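PDB 3GGM: amidohydrolase 3 domain-containing protein from Bacillus thuringiensis serovar konkukian, which is of unknown function but probably belongs to an enzyme that hydrolyses carbon-nitrogen bonds other than peptide bonds. Local coordinates for residues V3-L8 and K48-D53; N10-T15 and L54-A59. All coordinates share one frame; numbering follows the deposited sequence.

Contact 1: V3-L8 and K48-D53; sequences VPDMIL and KTKKID
Asp5 O is held by the backbone of Lys50 and wrapped by that residue's side chain. Lys50 N donates to it at 2.6 Å, standing about 36° above the carbonyl plane rather than in it, and the CA-H of Thr49 makes a longer, weaker approach to the same oxygen. The Lys50 chain bends at chi2 (90°) and again at chi3, which folds its methylenes back over Asp5 O, CD lying 3.1 Å from it, and carries NZ to 3.4 Å from Asp5 CB. The carboxylate of Asp5 turns elsewhere: OD2 accepts a bond from Asp30 N, while OD1 stays 5.0 Å from Lys50 NZ, a distance at which the opposite charges may still attract weakly.

Further along, Ile7 N donates to Lys50 O (2.7 Å) and Ile52 N to Ile7 O (2.8 Å), the alternation of a parallel pairing; CA-H groups of Met6 and Lys51 point at the same two oxygens. Met6, Leu8, Lys50 and Ile52 share one sheet face. There Met6, bent at both chi2 and chi3, folds its thioether across the neighbouring strand: SD rests 3.5 Å from Ile52 CG1, and the terminal CE is wedged between Lys50 CB and Ile52 CD1, the latter tight at 3.4 Å. Ile7 and Lys51 occupy the reverse face, where Ile7 packs on Leu42 and Ala45.

Strand 6-9 is thus flanked by strand 50-53, parallel to it, and by antiparallel strand 22-29, where Asp5 and Met6 both oppose Ile28 in a classic beta bulge. Leu8 and Ile52 also pack against His69 of the second subunit.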
ATOM      1  N   VAL A   3      16.338  -9.841  23.538  1.00 42.94           N
ATOM      2  CA  VAL A   3      16.794 -10.376  22.260  1.00 41.34           C
ATOM      3  C   VAL A   3      15.656 -10.322  21.243  1.00 39.97           C
ATOM      4  O   VAL A   3      14.562 -10.828  21.498  1.00 39.49           O
ATOM      5  CB  VAL A   3      17.263 -11.843  22.403  1.00 42.28           C
ATOM      6  CG1 VAL A   3      17.817 -12.337  21.084  1.00 42.66           C
ATOM      7  CG2 VAL A   3      18.322 -11.952  23.485  1.00 40.70           C
ATOM      8  N   PRO A   4      15.896  -9.702  20.076  1.00 38.22           N
ATOM      9  CA  PRO A   4      14.852  -9.611  19.049  1.00 36.46           C
ATOM     10  C   PRO A   4      14.620 -10.937  18.334  1.00 35.07           C
ATOM     11  O   PRO A   4      15.532 -11.757  18.224  1.00 34.39           O
ATOM     12  CB  PRO A   4      15.391  -8.540  18.104  1.00 35.93           C
ATOM     13  CG  PRO A   4      16.874  -8.770  18.168  1.00 37.98           C
ATOM     14  CD  PRO A   4      17.108  -8.970  19.661  1.00 38.09           C
ATOM     15  N   ASP A   5      13.403 -11.147  17.841  1.00 33.61           N
ATOM     16  CA  ASP A   5      13.102 -12.378  17.124  1.00 34.87           C
ATOM     17  C   ASP A   5      13.526 -12.251  15.670  1.00 34.51           C
ATOM     18  O   ASP A   5      13.901 -13.234  15.032  1.00 36.54           O
ATOM     19  CB  ASP A   5      11.604 -12.693  17.177  1.00 37.27           C
ATOM     20  CG  ASP A   5      11.092 -12.846  18.593  1.00 38.97           C
ATOM     21  OD1 ASP A   5      11.842 -13.380  19.441  1.00 40.89           O
ATOM     22  OD2 ASP A   5       9.938 -12.441  18.851  1.00 41.24           O
ATOM     23  N   MET A   6      13.483 -11.026  15.158  1.00 34.61           N
ATOM     24  CA  MET A   6      13.831 -10.770  13.769  1.00 33.47           C
ATOM     25  C   MET A   6      14.586  -9.455  13.614  1.00 31.50           C
ATOM     26  O   MET A   6      14.322  -8.494  14.329  1.00 28.65           O
ATOM     27  CB  MET A   6      12.544 -10.730  12.936  1.00 35.53           C
ATOM     28  CG  MET A   6      12.688 -10.126  11.552  1.00 38.91           C
ATOM     29  SD  MET A   6      13.615 -11.160  10.411  1.00 43.51           S
ATOM     30  CE  MET A   6      12.360 -12.436  10.069  1.00 43.28           C
ATOM     31  N   ILE A   7      15.523  -9.429  12.672  1.00 29.60           N
ATOM     32  CA  ILE A   7      16.298  -8.230  12.381  1.00 28.59           C
ATOM     33  C   ILE A   7      16.456  -8.109  10.871  1.00 27.33           C
ATOM     34  O   ILE A   7      17.073  -8.961  10.239  1.00 26.44           O
ATOM     35  CB  ILE A   7      17.707  -8.278  13.002  1.00 29.34           C
ATOM     36  CG1 ILE A   7      17.609  -8.221  14.528  1.00 31.76           C
ATOM     37  CG2 ILE A   7      18.546  -7.119  12.464  1.00 30.60           C
ATOM     38  CD1 ILE A   7      18.952  -8.207  15.232  1.00 30.81           C
ATOM     39  N   LEU A   8      15.860  -7.071  10.294  1.00 24.97           N
ATOM     40  CA  LEU A   8      15.981  -6.842   8.864  1.00 24.39           C
ATOM     41  C   LEU A   8      17.004  -5.723   8.757  1.00 23.04           C
ATOM     42  O   LEU A   8      16.840  -4.682   9.393  1.00 23.16           O
ATOM     43  CB  LEU A   8      14.651  -6.388   8.262  1.00 24.87           C
ATOM     44  CG  LEU A   8      13.462  -7.354   8.297  1.00 26.54           C
ATOM     45  CD1 LEU A   8      12.833  -7.355   9.683  1.00 28.53           C
ATOM     46  CD2 LEU A   8      12.428  -6.911   7.278  1.00 26.97           C
ATOM     47  N   LYS A  48      18.852 -17.462  18.087  1.00 51.78           N
ATOM     48  CA  LYS A  48      17.418 -17.485  17.823  1.00 50.71           C
ATOM     49  C   LYS A  48      16.871 -16.366  16.936  1.00 49.00           C
ATOM     50  O   LYS A  48      15.840 -16.532  16.283  1.00 49.84           O
ATOM     51  CB  LYS A  48      16.654 -17.490  19.148  1.00 51.74           C
ATOM     52  CG  LYS A  48      16.959 -18.696  20.024  1.00 53.64           C
ATOM     53  CD  LYS A  48      16.016 -18.767  21.219  1.00 54.07           C
ATOM     54  CE  LYS A  48      16.305 -19.991  22.078  1.00 53.40           C
ATOM     55  NZ  LYS A  48      15.329 -20.102  23.201  1.00 53.25           N
ATOM     56  N   THR A  49      17.554 -15.230  16.901  1.00 46.10           N
ATOM     57  CA  THR A  49      17.075 -14.110  16.105  1.00 43.93           C
ATOM     58  C   THR A  49      17.165 -14.352  14.604  1.00 42.02           C
ATOM     59  O   THR A  49      18.235 -14.663  14.081  1.00 41.24           O
ATOM     60  CB  THR A  49      17.857 -12.819  16.435  1.00 44.32           C
ATOM     61  OG1 THR A  49      19.127 -12.851  15.778  1.00 47.86           O
ATOM     62  CG2 THR A  49      18.096 -12.713  17.924  1.00 42.48           C
ATOM     63  N   LYS A  50      16.036 -14.219  13.914  1.00 41.34           N
ATOM     64  CA  LYS A  50      16.019 -14.380  12.464  1.00 41.22           C
ATOM     65  C   LYS A  50      16.554 -13.075  11.884  1.00 40.32           C
ATOM     66  O   LYS A  50      16.162 -11.992  12.317  1.00 39.78           O
ATOM     67  CB  LYS A  50      14.599 -14.612  11.937  1.00 43.02           C
ATOM     68  CG  LYS A  50      13.986 -15.954  12.299  1.00 46.23           C
ATOM     69  CD  LYS A  50      13.235 -15.902  13.623  1.00 49.81           C
ATOM     70  CE  LYS A  50      11.970 -15.053  13.513  1.00 50.08           C
ATOM     71  NZ  LYS A  50      11.187 -15.054  14.784  1.00 50.57           N
ATOM     72  N   LYS A  51      17.455 -13.173  10.918  1.00 39.16           N
ATOM     73  CA  LYS A  51      18.015 -11.977  10.310  1.00 38.28           C
ATOM     74  C   LYS A  51      17.803 -12.000   8.804  1.00 36.74           C
ATOM     75  O   LYS A  51      18.009 -13.020   8.152  1.00 37.07           O
ATOM     76  CB  LYS A  51      19.501 -11.851  10.657  1.00 38.17           C
ATOM     77  CG  LYS A  51      20.269 -13.150  10.582  1.00 41.85           C
ATOM     78  CD  LYS A  51      21.710 -12.981  11.056  1.00 40.49           C
ATOM     79  CE  LYS A  51      21.772 -12.597  12.525  1.00 41.64           C
ATOM     80  NZ  LYS A  51      23.176 -12.533  13.025  1.00 43.34           N
ATOM     81  N   ILE A  52      17.366 -10.872   8.263  1.00 33.53           N
ATOM     82  CA  ILE A  52      17.107 -10.772   6.837  1.00 30.77           C
ATOM     83  C   ILE A  52      17.879  -9.631   6.198  1.00 29.58           C
ATOM     84  O   ILE A  52      17.657  -8.461   6.510  1.00 29.53           O
ATOM     85  CB  ILE A  52      15.609 -10.537   6.551  1.00 31.11           C
ATOM     86  CG1 ILE A  52      14.775 -11.688   7.119  1.00 32.09           C
ATOM     87  CG2 ILE A  52      15.387 -10.400   5.055  1.00 29.50           C
ATOM     88  CD1 ILE A  52      13.287 -11.531   6.882  1.00 34.34           C
ATOM     89  N   ASP A  53      18.776  -9.987   5.291  1.00 27.28           N
ATOM     90  CA  ASP A  53      19.569  -9.006   4.568  1.00 26.25           C
ATOM     91  C   ASP A  53      18.665  -8.496   3.447  1.00 24.65           C
ATOM     92  O   ASP A  53      18.421  -9.206   2.468  1.00 24.74           O
ATOM     93  CB  ASP A  53      20.820  -9.674   3.984  1.00 27.15           C
ATOM     94  CG  ASP A  53      21.673  -8.710   3.184  1.00 27.88           C
ATOM     95  OD1 ASP A  53      21.184  -7.608   2.863  1.00 24.85           O
ATOM     96  OD2 ASP A  53      22.833  -9.060   2.875  1.00 28.38           O
TER

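Contact 2: N10-T15 and L54-A59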
ATOM      1  N   ASN A  10      20.424  -3.718   6.208  1.00 20.07           N
ATOM      2  CA  ASN A  10      20.967  -3.347   4.906  1.00 20.13           C
ATOM      3  C   ASN A  10      19.882  -2.993   3.888  1.00 20.81           C
ATOM      4  O   ASN A  10      19.941  -3.389   2.711  1.00 19.58           O
ATOM      5  CB  ASN A  10      21.872  -4.466   4.374  1.00 20.01           C
ATOM      6  CG  ASN A  10      22.568  -4.085   3.089  1.00 20.39           C
ATOM      7  OD1 ASN A  10      23.056  -2.968   2.949  1.00 18.99           O
ATOM      8  ND2 ASN A  10      22.634  -5.024   2.141  1.00 19.15           N
ATOM      9  N   GLY A  11      18.900  -2.219   4.352  1.00 21.39           N
ATOM     10  CA  GLY A  11      17.807  -1.799   3.493  1.00 19.10           C
ATOM     11  C   GLY A  11      17.498  -0.321   3.628  1.00 18.99           C
ATOM     12  O   GLY A  11      18.314   0.457   4.130  1.00 19.24           O
ATOM     13  N   LYS A  12      16.322   0.078   3.155  1.00 18.86           N
ATOM     14  CA  LYS A  12      15.883   1.466   3.241  1.00 20.29           C
ATOM     15  C   LYS A  12      14.549   1.375   3.955  1.00 21.76           C
ATOM     16  O   LYS A  12      13.600   0.800   3.428  1.00 20.23           O
ATOM     17  CB  LYS A  12      15.695   2.059   1.845  1.00 23.20           C
ATOM     18  CG  LYS A  12      16.959   2.012   0.995  1.00 24.70           C
ATOM     19  CD  LYS A  12      16.641   2.289  -0.464  1.00 25.86           C
ATOM     20  CE  LYS A  12      17.890   2.202  -1.326  1.00 29.81           C
ATOM     21  NZ  LYS A  12      17.578   2.428  -2.771  1.00 30.44           N
ATOM     22  N   ILE A  13      14.490   1.935   5.158  1.00 22.75           N
ATOM     23  CA  ILE A  13      13.276   1.872   5.961  1.00 22.38           C
ATOM     24  C   ILE A  13      12.831   3.243   6.478  1.00 22.80           C
ATOM     25  O   ILE A  13      13.534   3.894   7.254  1.00 21.31           O
ATOM     26  CB  ILE A  13      13.490   0.928   7.153  1.00 22.14           C
ATOM     27  CG1 ILE A  13      14.131  -0.377   6.665  1.00 23.63           C
ATOM     28  CG2 ILE A  13      12.162   0.655   7.845  1.00 22.44           C
ATOM     29  CD1 ILE A  13      14.780  -1.209   7.753  1.00 20.85           C
ATOM     30  N   THR A  14      11.655   3.673   6.043  1.00 21.22           N
ATOM     31  CA  THR A  14      11.115   4.954   6.470  1.00 22.16           C
ATOM     32  C   THR A  14      10.457   4.870   7.841  1.00 21.83           C
ATOM     33  O   THR A  14       9.698   3.936   8.117  1.00 18.30           O
ATOM     34  CB  THR A  14      10.058   5.467   5.471  1.00 21.96           C
ATOM     35  OG1 THR A  14      10.679   5.665   4.197  1.00 24.79           O
ATOM     36  CG2 THR A  14       9.462   6.803   5.958  1.00 22.80           C
ATOM     37  N   THR A  15      10.753   5.839   8.698  1.00 22.12           N
ATOM     38  CA  THR A  15      10.143   5.874  10.019  1.00 24.15           C
ATOM     39  C   THR A  15       9.536   7.267  10.190  1.00 24.02           C
ATOM     40  O   THR A  15       9.908   8.212   9.481  1.00 24.64           O
ATOM     41  CB  THR A  15      11.168   5.626  11.149  1.00 24.33           C
ATOM     42  OG1 THR A  15      11.787   6.862  11.516  1.00 22.49           O
ATOM     43  CG2 THR A  15      12.250   4.629  10.692  1.00 24.00           C
ATOM     44  N   LEU A  54      18.170  -7.271   3.601  1.00 22.93           N
ATOM     45  CA  LEU A  54      17.276  -6.654   2.627  1.00 23.22           C
ATOM     46  C   LEU A  54      17.925  -6.347   1.266  1.00 24.80           C
ATOM     47  O   LEU A  54      17.235  -5.965   0.318  1.00 22.99           O
ATOM     48  CB  LEU A  54      16.691  -5.360   3.213  1.00 23.09           C
ATOM     49  CG  LEU A  54      15.780  -5.557   4.430  1.00 24.12           C
ATOM     50  CD1 LEU A  54      15.489  -4.215   5.090  1.00 22.57           C
ATOM     51  CD2 LEU A  54      14.482  -6.256   3.993  1.00 22.95           C
ATOM     52  N   LYS A  55      19.246  -6.490   1.184  1.00 23.45           N
ATOM     53  CA  LYS A  55      19.967  -6.228  -0.064  1.00 25.56           C
ATOM     54  C   LYS A  55      19.546  -4.910  -0.715  1.00 22.93           C
ATOM     55  O   LYS A  55      19.321  -4.843  -1.923  1.00 21.56           O
ATOM     56  CB  LYS A  55      19.759  -7.393  -1.035  1.00 27.83           C
ATOM     57  CG  LYS A  55      20.329  -8.702  -0.508  1.00 33.84           C
ATOM     58  CD  LYS A  55      20.316  -9.800  -1.567  1.00 37.70           C
ATOM     59  CE  LYS A  55      21.057 -11.026  -1.074  1.00 41.08           C
ATOM     60  NZ  LYS A  55      20.946 -12.163  -2.038  1.00 42.91           N
ATOM     61  N   ARG A  56      19.456  -3.876   0.115  1.00 21.33           N
ATOM     62  CA  ARG A  56      19.081  -2.520  -0.276  1.00 21.43           C
ATOM     63  C   ARG A  56      17.669  -2.310  -0.799  1.00 21.35           C
ATOM     64  O   ARG A  56      17.379  -1.287  -1.410  1.00 21.06           O
ATOM     65  CB  ARG A  56      20.114  -1.937  -1.252  1.00 23.22           C
ATOM     66  CG  ARG A  56      21.446  -1.564  -0.556  1.00 21.14           C
ATOM     67  CD  ARG A  56      21.339  -0.258   0.231  1.00 22.52           C
ATOM     68  NE  ARG A  56      21.360   0.910  -0.658  1.00 24.33           N
ATOM     69  CZ  ARG A  56      21.057   2.149  -0.284  1.00 26.38           C
ATOM     70  NH1 ARG A  56      20.699   2.408   0.971  1.00 27.59           N
ATOM     71  NH2 ARG A  56      21.123   3.141  -1.165  1.00 28.35           N
ATOM     72  N   LYS A  57      16.792  -3.278  -0.564  1.00 21.37           N
ATOM     73  CA  LYS A  57      15.394  -3.142  -0.958  1.00 23.95           C
ATOM     74  C   LYS A  57      14.775  -2.224   0.091  1.00 24.90           C
ATOM     75  O   LYS A  57      15.284  -2.126   1.212  1.00 22.99           O
ATOM     76  CB  LYS A  57      14.646  -4.475  -0.857  1.00 25.68           C
ATOM     77  CG  LYS A  57      15.083  -5.574  -1.790  1.00 28.03           C
ATOM     78  CD  LYS A  57      14.291  -6.842  -1.485  1.00 28.77           C
ATOM     79  CE  LYS A  57      14.624  -7.958  -2.457  1.00 30.30           C
ATOM     80  NZ  LYS A  57      16.030  -8.418  -2.322  1.00 32.34           N
ATOM     81  N   ARG A  58      13.668  -1.578  -0.263  1.00 24.17           N
ATOM     82  CA  ARG A  58      12.966  -0.728   0.674  1.00 22.97           C
ATOM     83  C   ARG A  58      12.053  -1.639   1.466  1.00 23.17           C
ATOM     84  O   ARG A  58      11.373  -2.480   0.882  1.00 23.51           O
ATOM     85  CB  ARG A  58      12.120   0.314  -0.060  1.00 23.28           C
ATOM     86  CG  ARG A  58      11.247   1.146   0.881  1.00 26.83           C
ATOM     87  CD  ARG A  58      10.551   2.286   0.127  1.00 31.37           C
ATOM     88  NE  ARG A  58      11.512   3.225  -0.458  1.00 33.65           N
ATOM     89  CZ  ARG A  58      12.294   4.040   0.246  1.00 35.02           C
ATOM     90  NH1 ARG A  58      12.242   4.048   1.572  1.00 33.79           N
ATOM     91  NH2 ARG A  58      13.128   4.856  -0.380  1.00 36.12           N
ATOM     92  N   ALA A  59      12.036  -1.494   2.788  1.00 22.57           N
ATOM     93  CA  ALA A  59      11.166  -2.327   3.614  1.00 22.91           C
ATOM     94  C   ALA A  59       9.952  -1.496   4.043  1.00 24.44           C
ATOM     95  O   ALA A  59      10.097  -0.371   4.520  1.00 23.87           O
ATOM     96  CB  ALA A  59      11.924  -2.834   4.832  1.00 21.73           C
TER
HETATM   97  O   HOH W   1      20.785   1.236   3.215  1.00 32.43           O
HETATM   98  O   HOH W   2      15.875   0.174  -3.252  1.00 44.39           O
HETATM   99  O   HOH W   3      10.158   2.237   3.996  1.00 24.82           O
HETATM  100  O   HOH W   4       8.633   1.704   6.410  1.00 39.71           O
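Gly11 and Leu54 meet in the tightly packed part of this contact: Leu54 CD1 rests directly on the bare backbone of Gly11, 3.7 Å from its CA. Beside them Ile13 sets CG1 against Ala59 CB at 3.8 Å and brings CD1 up to Leu54 CD1, closing an apolar layer on one side of the strands. Three backbone bonds tie the segments: Arg56 N to Asn10 O (2.7 Å), Lys12 N to Lys57 O, longer at 3.1 Å, and Ala59 N to Lys12 O (2.8 Å). A type I' turn, Leu54 to Lys57, presents the first two of these groups on Arg56 and Lys57.

The side carrying Lys12, Arg56 and Arg58 is polar and hydrated. Lys12, extended beyond CG, lays CE over the centre of the Arg56 guanidinium, 3.3 Å above its plane, while Arg56 bends at chi2 and chi3 to curl back beneath it. Waters join groups that do not meet directly: one links Lys12 NZ to Arg56 O, another, at the guanidinium edge, Arg56 NH1 to Gly11 O. Arg58 offers a guanidinium face to Lys12 CB, but its NE forms a salt bridge with Asp65 of the third subunit. At the far end, where the strands part, two more waters bridge Ala59 O to Thr14 N and O.

This short parallel strand pair, 12-14 with 58-61, is continued across the interface by a strand of the second subunit. The fragment starts a much longer protein, consistent with the N-terminal beta region that probably precedes the catalytic barrel, as in related amidohydrolases.

The two contacts cross along the chain: 3-8 and 10-15 come first, then 48-53 and 54-59, so the same two consecutive runs of chain pair twice, in parallel, their centres about 14 Å apart. Both belong to one mixed sheet, and both first strands also pair with antiparallel strand 22-29. They meet at the breaks between strands, where Asp53 OD1 of contact 1 probably accepts a hydrogen bond from Asn10 ND2 of contact 2 and Leu8 packs on Leu54. Both also touch the second subunit. The early and late parts of this N-terminal fragment are thereby joined into a single all-beta unit, which packs against another copy in the four-chain assembly of this fragment.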